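Local coordinates for protein putative adenosine kinase (Schistosoma mansoni, PDB 3VAS) that probably transfers a phosphate group from ATP to adenosine to give AMP, as a nucleoside kinase of the ribokinase-like pfkB family, at residues Ser203-Leu214 with Val227-Phe238; Lys274-Ile282 with Leu290-Glu298. All coordinates share one frame; numbering follows the deposited sequence.

Contact 1: residues Ser203-Leu214 with Val227-Phe238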
# COMPACT_ATOMS: atom_id res chain seq x y z
N SER A 203 -12.71 -13.60 2.98
CA SER A 203 -11.41 -14.27 3.07
C SER A 203 -11.34 -15.21 4.28
O SER A 203 -11.01 -16.39 4.13
CB SER A 203 -10.27 -13.25 3.13
OG SER A 203 -9.01 -13.89 3.29
N LEU A 204 -11.65 -14.69 5.46
CA LEU A 204 -11.56 -15.48 6.69
C LEU A 204 -12.49 -16.69 6.68
O LEU A 204 -12.10 -17.79 7.07
CB LEU A 204 -11.83 -14.62 7.92
CG LEU A 204 -11.35 -15.24 9.23
CD1 LEU A 204 -9.83 -15.31 9.23
CD2 LEU A 204 -11.86 -14.48 10.44
N GLU A 205 -13.73 -16.48 6.22
CA GLU A 205 -14.70 -17.57 6.19
C GLU A 205 -14.30 -18.65 5.20
O GLU A 205 -14.67 -19.81 5.36
CB GLU A 205 -16.12 -17.04 5.91
CG GLU A 205 -16.38 -16.65 4.46
CD GLU A 205 -17.80 -16.14 4.24
OE1 GLU A 205 -18.34 -16.34 3.13
OE2 GLU A 205 -18.36 -15.52 5.17
N ASN A 206 -13.53 -18.28 4.18
CA ASN A 206 -13.07 -19.25 3.18
C ASN A 206 -11.62 -19.67 3.34
O ASN A 206 -11.07 -20.36 2.48
CB ASN A 206 -13.32 -18.72 1.76
CG ASN A 206 -14.79 -18.66 1.41
OD1 ASN A 206 -15.34 -17.59 1.14
ND2 ASN A 206 -15.45 -19.81 1.43
N GLU A 207 -11.01 -19.27 4.46
CA GLU A 207 -9.62 -19.62 4.78
C GLU A 207 -8.64 -19.21 3.69
O GLU A 207 -7.75 -19.97 3.32
CB GLU A 207 -9.48 -21.11 5.10
CG GLU A 207 -9.88 -21.48 6.52
CD GLU A 207 -9.03 -20.76 7.56
OE1 GLU A 207 -7.80 -21.00 7.59
OE2 GLU A 207 -9.59 -19.95 8.34
N LYS A 208 -8.81 -18.00 3.18
CA LYS A 208 -7.92 -17.45 2.18
C LYS A 208 -6.85 -16.60 2.84
O LYS A 208 -6.80 -16.50 4.07
CB LYS A 208 -8.70 -16.63 1.15
CG LYS A 208 -9.73 -17.45 0.37
CD LYS A 208 -10.48 -16.59 -0.63
CE LYS A 208 -11.50 -17.41 -1.42
NZ LYS A 208 -12.08 -16.64 -2.54
N LEU A 209 -6.00 -15.97 2.04
CA LEU A 209 -4.90 -15.17 2.57
C LEU A 209 -5.17 -13.68 2.41
O LEU A 209 -5.15 -13.15 1.30
CB LEU A 209 -3.59 -15.53 1.87
CG LEU A 209 -2.34 -14.92 2.52
CD1 LEU A 209 -1.97 -15.68 3.80
CD2 LEU A 209 -1.17 -14.89 1.54
N PHE A 210 -5.41 -13.00 3.53
CA PHE A 210 -5.68 -11.57 3.50
C PHE A 210 -4.49 -10.78 4.04
O PHE A 210 -4.10 -10.95 5.19
CB PHE A 210 -6.94 -11.24 4.30
CG PHE A 210 -7.42 -9.82 4.13
CD1 PHE A 210 -8.35 -9.50 3.15
CD2 PHE A 210 -6.92 -8.80 4.93
CE1 PHE A 210 -8.79 -8.20 2.98
CE2 PHE A 210 -7.36 -7.49 4.76
CZ PHE A 210 -8.29 -7.19 3.78
N CYS A 211 -3.94 -9.91 3.20
CA CYS A 211 -2.76 -9.12 3.57
C CYS A 211 -3.12 -7.65 3.74
O CYS A 211 -3.78 -7.06 2.88
CB CYS A 211 -1.66 -9.29 2.52
SG CYS A 211 -1.28 -11.02 2.13
N PHE A 212 -2.67 -7.06 4.84
CA PHE A 212 -3.09 -5.72 5.23
C PHE A 212 -1.88 -4.85 5.54
O PHE A 212 -0.93 -5.30 6.18
CB PHE A 212 -4.02 -5.82 6.45
CG PHE A 212 -4.54 -4.49 6.94
CD1 PHE A 212 -5.38 -3.73 6.14
CD2 PHE A 212 -4.21 -4.03 8.20
CE1 PHE A 212 -5.87 -2.51 6.59
CE2 PHE A 212 -4.69 -2.81 8.66
CZ PHE A 212 -5.52 -2.05 7.85
N ASN A 213 -1.92 -3.60 5.07
CA ASN A 213 -0.83 -2.66 5.34
C ASN A 213 -1.30 -1.52 6.25
O ASN A 213 -2.35 -0.92 6.01
CB ASN A 213 -0.28 -2.10 4.02
CG ASN A 213 1.16 -1.59 4.15
OD1 ASN A 213 1.45 -0.72 4.97
ND2 ASN A 213 2.05 -2.14 3.34
N LEU A 214 -0.54 -1.24 7.31
CA LEU A 214 -0.88 -0.13 8.20
C LEU A 214 -0.85 1.22 7.46
O LEU A 214 -1.55 2.16 7.84
CB LEU A 214 0.05 -0.10 9.43
CG LEU A 214 0.05 -1.31 10.38
CD1 LEU A 214 1.04 -1.12 11.53
CD2 LEU A 214 -1.35 -1.59 10.91
N VAL A 227 -8.60 -0.07 11.90
CA VAL A 227 -7.32 -0.77 11.76
C VAL A 227 -7.35 -2.08 12.54
O VAL A 227 -6.97 -3.13 12.03
CB VAL A 227 -6.11 0.09 12.22
CG1 VAL A 227 -4.83 -0.75 12.25
CG2 VAL A 227 -5.94 1.31 11.31
N ASP A 228 -7.82 -2.02 13.78
CA ASP A 228 -7.85 -3.21 14.63
C ASP A 228 -8.86 -4.23 14.12
O ASP A 228 -8.64 -5.43 14.24
CB ASP A 228 -8.14 -2.85 16.08
CG ASP A 228 -6.92 -2.30 16.80
OD1 ASP A 228 -5.80 -2.45 16.26
OD2 ASP A 228 -7.08 -1.74 17.90
N GLU A 229 -9.96 -3.75 13.55
CA GLU A 229 -10.93 -4.67 12.99
C GLU A 229 -10.34 -5.40 11.78
O GLU A 229 -10.50 -6.61 11.65
CB GLU A 229 -12.23 -3.97 12.61
CG GLU A 229 -13.29 -4.94 12.10
CD GLU A 229 -14.69 -4.34 12.08
OE1 GLU A 229 -14.85 -3.15 11.73
OE2 GLU A 229 -15.64 -5.08 12.41
N MET A 230 -9.65 -4.66 10.92
CA MET A 230 -8.99 -5.25 9.76
C MET A 230 -7.92 -6.28 10.16
O MET A 230 -7.85 -7.36 9.58
CB MET A 230 -8.38 -4.17 8.86
CG MET A 230 -9.42 -3.30 8.15
SD MET A 230 -10.62 -4.26 7.22
CE MET A 230 -9.57 -5.00 5.99
N ILE A 231 -7.10 -5.93 11.15
CA ILE A 231 -6.10 -6.86 11.66
C ILE A 231 -6.74 -8.19 12.05
O ILE A 231 -6.17 -9.26 11.81
CB ILE A 231 -5.31 -6.25 12.84
CG1 ILE A 231 -4.44 -5.08 12.35
CG2 ILE A 231 -4.43 -7.30 13.50
CD1 ILE A 231 -3.66 -4.39 13.45
N SER A 232 -7.95 -8.13 12.61
CA SER A 232 -8.61 -9.35 13.09
C SER A 232 -9.04 -10.30 11.96
O SER A 232 -9.43 -11.44 12.23
CB SER A 232 -9.77 -9.03 14.05
OG SER A 232 -10.93 -8.57 13.37
N TYR A 233 -8.95 -9.85 10.71
CA TYR A 233 -9.21 -10.72 9.56
C TYR A 233 -7.94 -10.94 8.73
O TYR A 233 -7.95 -11.68 7.74
CB TYR A 233 -10.29 -10.13 8.65
CG TYR A 233 -11.66 -9.98 9.29
CD1 TYR A 233 -12.00 -8.81 9.97
CD2 TYR A 233 -12.60 -10.99 9.22
CE1 TYR A 233 -13.24 -8.66 10.56
CE2 TYR A 233 -13.85 -10.85 9.81
CZ TYR A 233 -14.16 -9.68 10.48
OH TYR A 233 -15.40 -9.53 11.07
N SER A 234 -6.84 -10.31 9.14
CA SER A 234 -5.62 -10.34 8.35
C SER A 234 -4.71 -11.49 8.73
O SER A 234 -4.45 -11.72 9.91
CB SER A 234 -4.86 -9.02 8.49
OG SER A 234 -5.66 -7.92 8.08
N ASN A 235 -4.23 -12.22 7.73
CA ASN A 235 -3.25 -13.28 7.97
C ASN A 235 -1.84 -12.73 7.99
O ASN A 235 -0.95 -13.29 8.64
CB ASN A 235 -3.37 -14.36 6.89
CG ASN A 235 -4.78 -14.87 6.74
OD1 ASN A 235 -5.56 -14.33 5.95
ND2 ASN A 235 -5.13 -15.89 7.51
N ILE A 236 -1.63 -11.62 7.28
CA ILE A 236 -0.33 -10.96 7.23
C ILE A 236 -0.51 -9.45 7.36
O ILE A 236 -1.35 -8.86 6.68
CB ILE A 236 0.41 -11.27 5.90
CG1 ILE A 236 0.54 -12.78 5.68
CG2 ILE A 236 1.79 -10.61 5.89
CD1 ILE A 236 1.30 -13.15 4.42
N VAL A 237 0.28 -8.84 8.24
CA VAL A 237 0.23 -7.39 8.43
C VAL A 237 1.59 -6.76 8.19
O VAL A 237 2.59 -7.19 8.77
CB VAL A 237 -0.26 -7.01 9.86
CG1 VAL A 237 -0.29 -5.50 10.03
CG2 VAL A 237 -1.62 -7.61 10.14
N PHE A 238 1.63 -5.76 7.31
CA PHE A 238 2.84 -5.01 7.02
C PHE A 238 2.78 -3.65 7.69
O PHE A 238 1.71 -3.03 7.77
CB PHE A 238 2.99 -4.79 5.51
CG PHE A 238 3.18 -6.04 4.70
CD1 PHE A 238 4.46 -6.51 4.43
CD2 PHE A 238 2.09 -6.73 4.19
CE1 PHE A 238 4.64 -7.65 3.68
CE2 PHE A 238 2.27 -7.89 3.43
CZ PHE A 238 3.55 -8.34 3.17
O HOH W 1 -8.33 -14.06 5.92
O HOH W 2 -7.54 -17.15 6.69
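Met-230 lays its CB over one face of the Phe-212 ring, 3.8 Å from the ring centroid and nearly on the normal, a CH-pi contact. Val-227 and Ile-231 meet the same ring obliquely, so three residues of helix 227-231 pack on a flat, apolar ring lying between helix and strand. Phe-212 reaches that helix because its chi1 of -179° turns CG away from its own backbone N. The Phe-210 ring has Ser-234 OG at its edge, near its plane, while Met-230, bent at chi2 and chi3, swings its CE to 3.4 Å from Phe-210 CZ. The small Ser-234 fits between the two phenylalanines, and its hydroxyl donates to Met-230 O from above the carbonyl plane. Leu-204 CB lies at the edge of the Tyr-233 ring, in its plane.

The opposite sheet face carries Cys-211, Ile-236, Asn-213 and Phe-238. Phe-212 O and Cys-211 CB lie at the edge of the Phe-238 ring, near its plane. The Asn-213 and Phe-238 side chains run at about a right angle, yet amide and ring planes are only 17° apart, with Asn-213 ND2 meeting Phe-238 CB; the amide is hydrogen-bonded through ND2 to Tyr-183 OH and through OD1 to Ser-215 N.

The backbones pair in parallel, Phe-212 N donating to Ile-236 O (2.9 Å). Asn-235 OD1 accepts from Phe-210 N at 2.8 Å in an almost straight bond (175°), and Asn-235 N donates to Phe-210 O, so asparagine extends the pairing with its side chain. Its ND2 donates to a water that in turn donates to Lys-208 O.

A Schellman motif at Glu-207 ends helix 189-205; helix 224-231 packs on strand 209-213 and leads to its parallel neighbour, the right-handed beta-alpha-beta crossover of the ribokinase-like fold.

Contact 2: residues Lys274-Ile282 with Leu290-Glu298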
# COMPACT_ATOMS: atom_id res chain seq x y z
N LYS A 274 -11.07 -18.19 16.12
CA LYS A 274 -10.37 -19.42 15.76
C LYS A 274 -8.87 -19.25 15.95
O LYS A 274 -8.31 -18.20 15.60
CB LYS A 274 -10.67 -19.80 14.31
CG LYS A 274 -10.63 -21.28 14.03
CD LYS A 274 -11.92 -21.96 14.46
CE LYS A 274 -13.07 -21.60 13.53
NZ LYS A 274 -12.86 -22.17 12.16
N LYS A 275 -8.22 -20.27 16.49
CA LYS A 275 -6.77 -20.27 16.64
C LYS A 275 -6.13 -20.35 15.26
O LYS A 275 -6.37 -21.30 14.51
CB LYS A 275 -6.30 -21.43 17.52
N ARG A 276 -5.30 -19.36 14.94
CA ARG A 276 -4.77 -19.21 13.59
C ARG A 276 -3.49 -18.40 13.65
O ARG A 276 -3.30 -17.58 14.55
CB ARG A 276 -5.82 -18.51 12.72
CG ARG A 276 -5.58 -18.60 11.22
CD ARG A 276 -6.65 -17.83 10.44
NE ARG A 276 -7.94 -18.52 10.37
CZ ARG A 276 -8.99 -18.22 11.14
NH1 ARG A 276 -8.91 -17.26 12.05
NH2 ARG A 276 -10.13 -18.89 11.00
N LYS A 277 -2.60 -18.64 12.69
CA LYS A 277 -1.32 -17.93 12.63
C LYS A 277 -1.42 -16.61 11.86
O LYS A 277 -1.88 -16.58 10.71
CB LYS A 277 -0.26 -18.83 12.00
CG LYS A 277 0.98 -18.12 11.51
CD LYS A 277 2.01 -19.12 11.00
CE LYS A 277 3.21 -18.41 10.37
NZ LYS A 277 4.32 -19.35 10.07
N ARG A 278 -1.01 -15.51 12.49
CA ARG A 278 -0.88 -14.24 11.78
C ARG A 278 0.57 -13.79 11.76
O ARG A 278 1.25 -13.81 12.78
CB ARG A 278 -1.74 -13.14 12.40
CG ARG A 278 -1.51 -11.78 11.74
CD ARG A 278 -2.61 -10.78 12.05
NE ARG A 278 -2.83 -10.68 13.48
CZ ARG A 278 -3.93 -11.07 14.11
NH1 ARG A 278 -4.94 -11.58 13.43
NH2 ARG A 278 -4.00 -10.94 15.42
N LEU A 279 1.04 -13.38 10.58
CA LEU A 279 2.41 -12.93 10.40
C LEU A 279 2.48 -11.41 10.40
O LEU A 279 1.69 -10.75 9.72
CB LEU A 279 2.97 -13.50 9.09
CG LEU A 279 4.41 -13.13 8.75
CD1 LEU A 279 5.36 -13.68 9.80
CD2 LEU A 279 4.78 -13.62 7.36
N VAL A 280 3.42 -10.85 11.16
CA VAL A 280 3.59 -9.40 11.21
C VAL A 280 5.01 -9.02 10.80
O VAL A 280 5.98 -9.60 11.28
CB VAL A 280 3.27 -8.85 12.62
CG1 VAL A 280 3.39 -7.33 12.65
CG2 VAL A 280 1.87 -9.28 13.06
N ILE A 281 5.13 -8.06 9.89
CA ILE A 281 6.42 -7.63 9.39
C ILE A 281 6.53 -6.11 9.49
O ILE A 281 5.74 -5.39 8.88
CB ILE A 281 6.63 -8.04 7.91
CG1 ILE A 281 6.46 -9.56 7.76
CG2 ILE A 281 7.98 -7.57 7.39
CD1 ILE A 281 6.54 -10.05 6.32
N ILE A 282 7.49 -5.64 10.26
CA ILE A 282 7.68 -4.21 10.45
C ILE A 282 9.02 -3.77 9.88
O ILE A 282 10.07 -4.14 10.40
CB ILE A 282 7.63 -3.83 11.95
CG1 ILE A 282 6.32 -4.30 12.58
CG2 ILE A 282 7.81 -2.32 12.14
CD1 ILE A 282 5.08 -3.75 11.91
N LEU A 290 11.77 -6.17 11.46
CA LEU A 290 11.32 -7.11 12.48
C LEU A 290 10.21 -7.97 11.91
O LEU A 290 9.39 -7.50 11.13
CB LEU A 290 10.83 -6.36 13.73
CG LEU A 290 11.80 -5.36 14.35
CD1 LEU A 290 11.14 -4.57 15.46
CD2 LEU A 290 13.06 -6.07 14.86
N TYR A 291 10.18 -9.24 12.31
CA TYR A 291 9.05 -10.09 12.00
C TYR A 291 8.78 -11.08 13.13
O TYR A 291 9.68 -11.45 13.87
CB TYR A 291 9.24 -10.83 10.67
CG TYR A 291 10.33 -11.88 10.66
CD1 TYR A 291 10.06 -13.20 11.00
CD2 TYR A 291 11.63 -11.56 10.28
CE1 TYR A 291 11.06 -14.17 10.98
CE2 TYR A 291 12.63 -12.51 10.26
CZ TYR A 291 12.34 -13.81 10.61
OH TYR A 291 13.34 -14.76 10.58
N THR A 292 7.52 -11.48 13.26
CA THR A 292 7.12 -12.51 14.20
C THR A 292 5.78 -13.04 13.72
O THR A 292 5.22 -12.52 12.75
CB THR A 292 6.95 -11.94 15.63
OG1 THR A 292 6.73 -13.01 16.57
CG2 THR A 292 5.77 -10.97 15.69
N ASP A 293 5.28 -14.08 14.38
CA ASP A 293 3.91 -14.52 14.16
C ASP A 293 3.30 -14.98 15.48
O ASP A 293 4.00 -15.11 16.48
CB ASP A 293 3.85 -15.63 13.10
CG ASP A 293 4.70 -16.82 13.46
OD1 ASP A 293 4.20 -17.70 14.18
OD2 ASP A 293 5.87 -16.87 13.02
N SER A 294 1.99 -15.20 15.48
CA SER A 294 1.26 -15.50 16.71
C SER A 294 1.72 -16.77 17.43
O SER A 294 1.49 -16.92 18.63
CB SER A 294 -0.25 -15.53 16.46
OG SER A 294 -0.56 -16.16 15.23
N SER A 295 2.38 -17.67 16.70
CA SER A 295 2.89 -18.92 17.26
C SER A 295 4.32 -18.77 17.76
O SER A 295 4.89 -19.70 18.33
CB SER A 295 2.84 -20.03 16.22
OG SER A 295 1.51 -20.28 15.80
N ASP A 296 4.91 -17.60 17.53
CA ASP A 296 6.31 -17.38 17.83
C ASP A 296 6.44 -16.49 19.06
O ASP A 296 5.85 -15.42 19.13
CB ASP A 296 7.00 -16.72 16.64
CG ASP A 296 8.50 -16.93 16.64
OD1 ASP A 296 9.09 -16.99 15.54
OD2 ASP A 296 9.09 -17.04 17.73
N SER A 297 7.22 -16.95 20.04
CA SER A 297 7.44 -16.18 21.26
C SER A 297 8.43 -15.05 21.02
O SER A 297 8.45 -14.06 21.75
CB SER A 297 7.94 -17.08 22.39
OG SER A 297 9.30 -17.46 22.19
N GLU A 298 9.25 -15.19 19.98
CA GLU A 298 10.34 -14.25 19.74
C GLU A 298 10.10 -13.32 18.55
O GLU A 298 9.34 -13.61 17.63
CB GLU A 298 11.65 -15.01 19.54
CG GLU A 298 12.14 -15.73 20.78
CD GLU A 298 13.38 -16.57 20.51
OE1 GLU A 298 13.45 -17.19 19.42
OE2 GLU A 298 14.27 -16.60 21.37
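Ser-294 OG grips two backbone groups of the segment leading into strand 279-284: it accepts from Arg-278 N at 2.9 Å and donates to Arg-276 O at 3.2 Å, arriving in the carbonyl plane on a lone pair. Its chi1 of 40° sets the hydroxyl between its own backbone N and carbonyl carbon, from where it can serve both. A serine suits the place because one short hydroxyl can donate one hydrogen bond and accept another, prolonging the ladder where the strand gives way to a turn. Ser-294 N adds a bond to Arg-278 O. Thr-292 OG1 donates to Glu-298 O and is also hydrogen-bonded to Arg-263 NH2.

Main-chain pairing follows. Val-280 and Thr-292 form a hydrogen-bonded pair, with Val-280 N donating almost straight to Thr-292 O (178°), and Ile-282 with Leu-290 forms another, Ile-282 N lying 2.8 Å from Leu-290 O. Between them, Ile-281 and Tyr-291 are a non-hydrogen-bonded pair. This is the antiparallel beta hairpin 279-284/287-293, which adds an antiparallel strand to the parallel series of the ribokinase-like sheet.

Side-chain packing differs on the two faces. Leu-279 CD1 abuts the carbonyl oxygen Thr-292 O at 3.2 Å, and Ile-281 CG1 makes an apolar contact with Tyr-291 CB; helices 318-330 and 336-351 cover this face. Val-280, Ile-282 and Leu-290 occupy the other, where helix 257-267 packs on Val-280 and Leu-290. Branched and aliphatic residues suit an extended strand buried between helix layers.

Charge enters at the margin. The extended Lys-277 chain crosses Asp-293 at an oblique angle, its CE 3.8 Å from Asp-293 CG, but NZ stays 4.2 Å from OD2, beyond a salt bridge. Asp-293 OD1 instead takes Ser-295 N in an Asx turn that probably helps to hold the type I turn 293-296.

How the contacts relate
Contact 1 is the more deeply buried, joining a helix and two parallel strands, whereas contact 2 lies farther from the chain's centre and includes exposed lysine and serine residues. They share one sheet: strand 236-240 neighbours strand 279-284, with probable hydrogen bonds from Leu-279 N to Asn-235 O and from Val-237 N to Leu-279 O. Between the two contacts, Arg-276 NH2 of contact 2 forms a salt bridge with Glu-207 OE2 of contact 1. Aromatic packing against a helix dominates contact 1, whose Asn-213 side chain comes within about 8 Å of the bound adenosine; contact 2 relies chiefly on antiparallel backbone bonds. In each, a polar side chain, Asn-235 or Ser-294, carries the pairing past the strand end.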